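Local atomic coordinates of putative isochorismatase hydrolase (Oleispira antarctica, PDB entry 3LQY), a protein that probably acts as a hydrolase of the isochorismatase family, its natural substrate not being established. Residues Q16-F20 with S21-G25; C141-H145 with D146-T150; N179-S182 with A183-I187. One frame throughout, in Å; residues are numbered along the deposited sequence.

Overall arrangement
Interactions 2 and 3 are close neighbours on one parallel sheet, their centres 9 Å apart, whereas interaction 1 lies apart, in a loop between strand 8-13 and helix 33-49. Strands 140-149 and 179-181 run side by side, so that Val143 N probably donates to Asn179 O (2.9 Å); Asp146 OD1 probably accepts from Ala183 N, at the first residue of helix 183-187 (2.9 Å). The centre of interaction 1 is 19 Å from that of interaction 2 and 25 Å from that of interaction 3, the nearest atoms about 7 and 14 Å away. Cys126, oxidised to 3-sulfinoalanine, falls between strand 115-121 and helix 128-137; its modification is consistent with a reactive cysteine, as in related cysteine hydrolases.

Interaction 1 (Q16-F20 with S21-G25)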
loop_
_atom_site.group_PDB
_atom_site.type_symbol
_atom_site.label_atom_id
_atom_site.label_comp_id
_atom_site.label_asym_id
_atom_site.label_seq_id
_atom_site.Cartn_x
_atom_site.Cartn_y
_atom_site.Cartn_z
ATOM N N GLN A 16 -5.679 -5.545 3.746
ATOM C CA GLN A 16 -6.732 -5.912 4.655
ATOM C C GLN A 16 -7.517 -7.107 4.147
ATOM O O GLN A 16 -7.613 -7.365 2.948
ATOM C CB GLN A 16 -7.652 -4.724 4.909
ATOM C CG GLN A 16 -6.960 -3.610 5.665
ATOM C CD GLN A 16 -7.702 -2.314 5.544
ATOM O OE1 GLN A 16 -7.288 -1.438 4.775
ATOM N NE2 GLN A 16 -8.786 -2.165 6.263
ATOM N N ASN A 17 -8.020 -7.893 5.106
ATOM C CA ASN A 17 -8.659 -9.158 4.799
ATOM C C ASN A 17 -9.691 -9.147 3.692
ATOM O O ASN A 17 -9.725 -10.062 2.846
ATOM C CB ASN A 17 -9.316 -9.710 6.067
ATOM C CG ASN A 17 -8.300 -10.287 7.046
ATOM O OD1 ASN A 17 -7.290 -10.860 6.641
ATOM N ND2 ASN A 17 -8.561 -10.123 8.335
ATOM N N ASP A 18 -10.584 -8.163 3.693
ATOM C CA ASP A 18 -11.619 -8.098 2.601
ATOM C C ASP A 18 -11.121 -8.145 1.157
ATOM O O ASP A 18 -11.913 -8.392 0.230
ATOM C CB ASP A 18 -12.574 -6.892 2.766
ATOM C CG ASP A 18 -13.673 -7.100 3.822
ATOM O OD1 ASP A 18 -14.103 -8.253 4.038
ATOM O OD2 ASP A 18 -14.102 -6.103 4.469
ATOM N N TYR A 19 -9.833 -7.895 0.969
ATOM C CA TYR A 19 -9.196 -7.931 -0.342
ATOM C C TYR A 19 -8.709 -9.277 -0.817
ATOM O O TYR A 19 -8.436 -9.455 -1.979
ATOM C CB TYR A 19 -8.021 -6.932 -0.400
ATOM C CG TYR A 19 -8.382 -5.455 -0.525
ATOM C CD1 TYR A 19 -9.602 -5.056 -1.041
ATOM C CD2 TYR A 19 -7.458 -4.475 -0.184
ATOM C CE1 TYR A 19 -9.891 -3.713 -1.250
ATOM C CE2 TYR A 19 -7.724 -3.098 -0.360
ATOM C CZ TYR A 19 -8.965 -2.735 -0.886
ATOM O OH TYR A 19 -9.246 -1.405 -1.037
ATOM N N PHE A 20 -8.698 -10.267 0.048
ATOM C CA PHE A 20 -8.079 -11.549 -0.254
ATOM C C PHE A 20 -9.169 -12.572 -0.552
ATOM O O PHE A 20 -10.007 -12.912 0.341
ATOM C CB PHE A 20 -7.341 -12.025 0.999
ATOM C CG PHE A 20 -6.057 -11.284 1.293
ATOM C CD1 PHE A 20 -4.851 -11.898 1.085
ATOM C CD2 PHE A 20 -6.074 -9.968 1.790
ATOM C CE1 PHE A 20 -3.638 -11.232 1.400
ATOM C CE2 PHE A 20 -4.898 -9.281 2.084
ATOM C CZ PHE A 20 -3.670 -9.912 1.901
ATOM N N SER A 21 -9.153 -13.162 -1.732
ATOM C CA SER A 21 -10.163 -14.173 -2.037
ATOM C C SER A 21 -9.986 -15.441 -1.158
ATOM O O SER A 21 -10.961 -16.178 -0.959
ATOM C CB SER A 21 -10.145 -14.554 -3.489
ATOM O OG SER A 21 -8.869 -15.038 -3.838
ATOM N N THR A 22 -8.777 -15.664 -0.619
ATOM C CA THR A 22 -8.545 -16.742 0.361
ATOM C C THR A 22 -9.126 -16.429 1.737
ATOM O O THR A 22 -9.162 -17.329 2.589
ATOM C CB THR A 22 -7.023 -17.102 0.490
ATOM O OG1 THR A 22 -6.278 -15.973 0.980
ATOM C CG2 THR A 22 -6.418 -17.545 -0.856
ATOM N N TYR A 23 -9.638 -15.219 1.959
ATOM C CA TYR A 23 -10.301 -14.902 3.222
ATOM C C TYR A 23 -11.789 -15.147 3.178
ATOM O O TYR A 23 -12.485 -14.614 2.327
ATOM C CB TYR A 23 -10.005 -13.496 3.646
ATOM C CG TYR A 23 -10.692 -13.051 4.906
ATOM C CD1 TYR A 23 -10.199 -13.406 6.172
ATOM C CD2 TYR A 23 -11.828 -12.254 4.840
ATOM C CE1 TYR A 23 -10.793 -12.929 7.305
ATOM C CE2 TYR A 23 -12.461 -11.816 5.991
ATOM C CZ TYR A 23 -11.951 -12.156 7.204
ATOM O OH TYR A 23 -12.570 -11.682 8.345
ATOM N N ASN A 24 -12.257 -16.026 4.083
ATOM C CA ASN A 24 -13.662 -16.420 4.124
ATOM C C ASN A 24 -14.558 -15.202 4.376
ATOM O O ASN A 24 -14.387 -14.481 5.381
ATOM C CB ASN A 24 -13.918 -17.494 5.212
ATOM C CG ASN A 24 -15.307 -18.104 5.127
ATOM O OD1 ASN A 24 -15.851 -18.289 4.048
ATOM N ND2 ASN A 24 -15.823 -18.540 6.265
ATOM N N GLY A 25 -15.464 -14.965 3.433
ATOM C CA GLY A 25 -16.404 -13.836 3.476
ATOM C C GLY A 25 -15.832 -12.501 2.992
ATOM O O GLY A 25 -16.455 -11.463 3.213
HETATM O O HOH W 1 -15.692 -9.628 5.626
#
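Asn17 lies flat against one face of the Tyr23 ring, its amide plane within 5° of the ring plane. The contact is a CH-pi interaction at its inner end, where Asn17 CB stands 3.5 Å from the ring centroid, almost exactly on the normal; farther out, Asn17 CG rests 3.6 Å from Tyr23 CE1. Tyr23 holds CG anti to its backbone N (chi1 177°), which swings the ring back over Asn17, while the amide ND2 is engaged by Asp74 O. A type I turn from Phe20 to Tyr23 is closed by Tyr23 N donating to Phe20 O at 2.8 Å, and Phe20 CB packs on Tyr23 CB at 4.0 Å. The Phe20 ring itself leads away, stacking on His79 and touching helix 33-49. At the edge of the Tyr23 ring, in its plane, a water donates to Asp18 OD1 (2.6 Å) and to Gly25 O (3.1 Å), linking Asp18 to the Gly25 carbonyl across the turn; Asp18 OD1 also accepts from Lys27 N, and OD2 from Phe69 N. Replacing Tyr23 by an alanine would probably strip the cover from the Asn17 side chain and open a gap beside the water bridge. A 3-10 turn running into a type I turn thus shapes the loop between strand 8-13 and helix 33-49 of this isochorismatase-like alpha/beta fold.

Interaction 2 (C141-H145 with D146-T150); sequences CAVAH and DACAT
Between Ala144 and Ala147 the chain bends through a type I turn, closed by Ala147 N donating to Ala144 O (3.0 Å, N-H...O 153°), and a second type I turn, from His145 to Cys148, overlaps it. The bend brings side chains together in two places. Ala144 CB and Ala147 CB meet at 3.9 Å, packing near helix 33-49 through Leu43 and Gln39. Cys148 turns SG anti to its carbonyl carbon (chi1 -60°), back toward the incoming strand, where it lies 3.9 Å from Val143 CG1 and 3.6 Å from Ala144 O; Met170 of helix 162-173 touches both Val143 and Cys148. At the outer corner, the Asp146 carboxylate places OD1 over one face of the His145 ring, but 4.5 Å from His145 ND1, too far for direct contact. That carboxylate is spent elsewhere: OD1 accepts from Ala183 N, and OD2 has a weak bond with Ser182 OG. Beyond the bend, Thr150 N binds a glycerol, probably from the crystallisation liquor. The two overlapping turns make the break in strand 140-149, an inner strand of the parallel sheet in this alpha/beta fold of the isochorismatase family.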
loop_
_atom_site.group_PDB
_atom_site.type_symbol
_atom_site.label_atom_id
_atom_site.label_comp_id
_atom_site.label_asym_id
_atom_site.label_seq_id
_atom_site.Cartn_x
_atom_site.Cartn_y
_atom_site.Cartn_z
ATOM N N CYS A 141 9.649 8.530 -4.113
ATOM C CA CYS A 141 8.802 7.364 -3.977
ATOM C C CYS A 141 9.319 6.245 -4.844
ATOM O O CYS A 141 9.827 6.479 -5.965
ATOM C CB CYS A 141 7.381 7.701 -4.427
ATOM S SG CYS A 141 6.555 8.940 -3.436
ATOM N N ALA A 142 9.146 5.034 -4.330
ATOM C CA ALA A 142 9.273 3.840 -5.126
ATOM C C ALA A 142 8.014 3.027 -4.882
ATOM O O ALA A 142 7.368 3.173 -3.843
ATOM C CB ALA A 142 10.517 3.064 -4.722
ATOM N N VAL A 143 7.701 2.151 -5.827
ATOM C CA VAL A 143 6.538 1.302 -5.754
ATOM C C VAL A 143 7.020 -0.077 -6.156
ATOM O O VAL A 143 7.649 -0.243 -7.209
ATOM C CB VAL A 143 5.369 1.818 -6.658
ATOM C CG1 VAL A 143 4.160 0.927 -6.539
ATOM C CG2 VAL A 143 5.002 3.270 -6.329
ATOM N N ALA A 144 6.773 -1.066 -5.270
ATOM C CA ALA A 144 7.141 -2.418 -5.582
ATOM C C ALA A 144 5.972 -2.983 -6.371
ATOM O O ALA A 144 4.948 -3.301 -5.816
ATOM C CB ALA A 144 7.400 -3.222 -4.315
ATOM N N HIS A 145 6.136 -3.130 -7.665
ATOM C CA HIS A 145 4.970 -3.375 -8.527
ATOM C C HIS A 145 4.319 -4.736 -8.309
ATOM O O HIS A 145 3.110 -4.895 -8.500
ATOM C CB HIS A 145 5.327 -3.193 -10.004
ATOM C CG HIS A 145 6.418 -4.092 -10.490
ATOM N ND1 HIS A 145 6.204 -5.407 -10.838
ATOM C CD2 HIS A 145 7.731 -3.849 -10.732
ATOM C CE1 HIS A 145 7.345 -5.949 -11.239
ATOM N NE2 HIS A 145 8.286 -5.023 -11.184
ATOM N N ASP A 146 5.121 -5.722 -7.899
ATOM C CA ASP A 146 4.617 -7.072 -7.657
ATOM C C ASP A 146 4.094 -7.253 -6.227
ATOM O O ASP A 146 3.674 -8.361 -5.865
ATOM C CB ASP A 146 5.652 -8.141 -8.050
ATOM C CG ASP A 146 6.998 -7.965 -7.363
ATOM O OD1 ASP A 146 7.267 -6.929 -6.744
ATOM O OD2 ASP A 146 7.818 -8.874 -7.477
ATOM N N ALA A 147 4.129 -6.165 -5.440
ATOM C CA ALA A 147 3.555 -6.118 -4.108
ATOM C C ALA A 147 2.326 -5.210 -4.024
ATOM O O ALA A 147 1.959 -4.782 -2.919
ATOM C CB ALA A 147 4.625 -5.664 -3.079
ATOM N N CYS A 148 1.672 -4.947 -5.162
ATOM C CA CYS A 148 0.406 -4.246 -5.178
ATOM C C CYS A 148 -0.646 -5.082 -5.941
ATOM O O CYS A 148 -0.345 -5.903 -6.812
ATOM C CB CYS A 148 0.558 -2.855 -5.859
ATOM S SG CYS A 148 1.758 -1.715 -5.033
ATOM N N ALA A 149 -1.901 -4.779 -5.712
ATOM C CA ALA A 149 -2.968 -5.548 -6.312
ATOM C C ALA A 149 -4.116 -4.666 -6.713
ATOM O O ALA A 149 -4.391 -3.633 -6.086
ATOM C CB ALA A 149 -3.468 -6.609 -5.289
ATOM N N THR A 150 -4.834 -5.097 -7.735
ATOM C CA THR A 150 -6.030 -4.393 -8.156
ATOM C C THR A 150 -7.047 -5.453 -8.630
ATOM O O THR A 150 -6.987 -6.619 -8.241
ATOM C CB THR A 150 -5.676 -3.280 -9.257
ATOM O OG1 THR A 150 -6.821 -2.498 -9.623
ATOM C CG2 THR A 150 -5.027 -3.902 -10.493
#

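Interaction 3 (N179-S182 with A183-I187); sequences NVAS and ADELI
At an N-cap junction, the Glu185 side chain returns to the backbone N of the N-cap Ser182, one half of a capping box, as strand 179-181, the outermost on its side of the parallel sheet, passes through Ser182 into helix 183-187. Ser182 N donates to Glu185 OE2 at 2.9 Å in a nearly straight bond (178°), and the N-H meets OE2 from above the carboxylate plane. Glu185 reaches back because its chain runs extended beyond CG, and on the way its CG and CD pass alongside Ser182 CB, while OE2 also comes within 3.5 Å of Ala181 CB. The carbonyl of Ser182 begins the helical bonding, accepting Leu186 N at 2.8 Å. On the side-chain hydroxyl, which meets Asp146 weakly as well and is held anti to the backbone N (chi1 171°), a water sits 2.5 Å from Ser182 OG and accepts Asp184 N at 2.6 Å, so that an amide of the first helical turn is satisfied through solvent. A negative carboxylate here would probably also suit the helix N-terminus electrostatically. Leu186 supplies the apolar side of the junction: its CG packs 4.1 Å from Ala181 CB, and CD2 slides past Asn179 ND2 at the same separation. The short segments of strand and helix run at 115° to each other, their axes 8.1 Å apart at the closest. Strand 140-149 flanks this corner, its Ala142 and Ala144 touching Leu186 and its Asp146 meeting the helix start, while helix 33-49 packs against Ala183 through Gln39 and Leu43 and against Asp184 and Ile187 through Lys42.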
loop_
_atom_site.group_PDB
_atom_site.type_symbol
_atom_site.label_atom_id
_atom_site.label_comp_id
_atom_site.label_asym_id
_atom_site.label_seq_id
_atom_site.Cartn_x
_atom_site.Cartn_y
_atom_site.Cartn_z
ATOM N N ASN A 179 10.136 5.455 -8.674
ATOM C CA ASN A 179 10.851 4.239 -9.084
ATOM C C ASN A 179 9.988 2.988 -8.865
ATOM O O ASN A 179 9.775 2.560 -7.743
ATOM C CB ASN A 179 12.191 4.058 -8.328
ATOM C CG ASN A 179 12.980 2.853 -8.834
ATOM O OD1 ASN A 179 13.005 2.594 -10.039
ATOM N ND2 ASN A 179 13.633 2.119 -7.922
ATOM N N VAL A 180 9.572 2.390 -9.971
ATOM C CA VAL A 180 8.731 1.212 -9.999
ATOM C C VAL A 180 9.648 0.049 -10.333
ATOM O O VAL A 180 10.343 0.030 -11.369
ATOM C CB VAL A 180 7.582 1.337 -11.016
ATOM C CG1 VAL A 180 6.743 0.066 -11.077
ATOM C CG2 VAL A 180 6.688 2.580 -10.687
ATOM N N ALA A 181 9.704 -0.900 -9.416
ATOM C CA ALA A 181 10.652 -1.979 -9.481
ATOM C C ALA A 181 10.106 -3.160 -8.682
ATOM O O ALA A 181 9.126 -3.016 -7.940
ATOM C CB ALA A 181 11.969 -1.513 -8.895
ATOM N N SER A 182 10.748 -4.316 -8.835
ATOM C CA SER A 182 10.352 -5.552 -8.147
ATOM C C SER A 182 10.673 -5.445 -6.660
ATOM O O SER A 182 11.610 -4.742 -6.266
ATOM C CB SER A 182 11.135 -6.734 -8.771
ATOM O OG SER A 182 10.985 -7.930 -8.060
ATOM N N ALA A 183 9.856 -6.105 -5.827
ATOM C CA ALA A 183 10.237 -6.354 -4.428
ATOM C C ALA A 183 11.687 -6.813 -4.348
ATOM O O ALA A 183 12.489 -6.263 -3.582
ATOM C CB ALA A 183 9.311 -7.417 -3.780
ATOM N N ASP A 184 12.025 -7.804 -5.163
ATOM C CA ASP A 184 13.376 -8.387 -5.125
ATOM C C ASP A 184 14.442 -7.382 -5.526
ATOM O O ASP A 184 15.515 -7.334 -4.913
ATOM C CB ASP A 184 13.443 -9.659 -6.001
ATOM C CG ASP A 184 12.796 -10.885 -5.318
ATOM O OD1 ASP A 184 12.730 -10.910 -4.071
ATOM O OD2 ASP A 184 12.346 -11.829 -6.016
ATOM N N GLU A 185 14.132 -6.557 -6.540
ATOM C CA GLU A 185 15.050 -5.516 -6.974
ATOM C C GLU A 185 15.222 -4.467 -5.884
ATOM O O GLU A 185 16.316 -3.968 -5.666
ATOM C CB GLU A 185 14.548 -4.868 -8.268
ATOM C CG GLU A 185 14.583 -5.827 -9.460
ATOM C CD GLU A 185 13.862 -5.317 -10.686
ATOM O OE1 GLU A 185 14.092 -5.900 -11.768
ATOM O OE2 GLU A 185 13.083 -4.335 -10.597
ATOM N N LEU A 186 14.140 -4.145 -5.188
ATOM C CA LEU A 186 14.216 -3.144 -4.130
ATOM C C LEU A 186 14.940 -3.756 -2.919
ATOM O O LEU A 186 15.702 -3.078 -2.224
ATOM C CB LEU A 186 12.820 -2.621 -3.773
ATOM C CG LEU A 186 12.165 -1.663 -4.793
ATOM C CD1 LEU A 186 10.673 -1.576 -4.604
ATOM C CD2 LEU A 186 12.790 -0.281 -4.705
ATOM N N ILE A 187 14.701 -5.046 -2.681
ATOM C CA ILE A 187 15.360 -5.749 -1.578
ATOM C C ILE A 187 16.879 -5.763 -1.818
ATOM O O ILE A 187 17.666 -5.381 -0.923
ATOM C CB ILE A 187 14.790 -7.190 -1.416
ATOM C CG1 ILE A 187 13.441 -7.137 -0.682
ATOM C CG2 ILE A 187 15.783 -8.114 -0.666
ATOM C CD1 ILE A 187 12.627 -8.456 -0.749
HETATM O O HOH W 2 10.164 -9.306 -6.159
#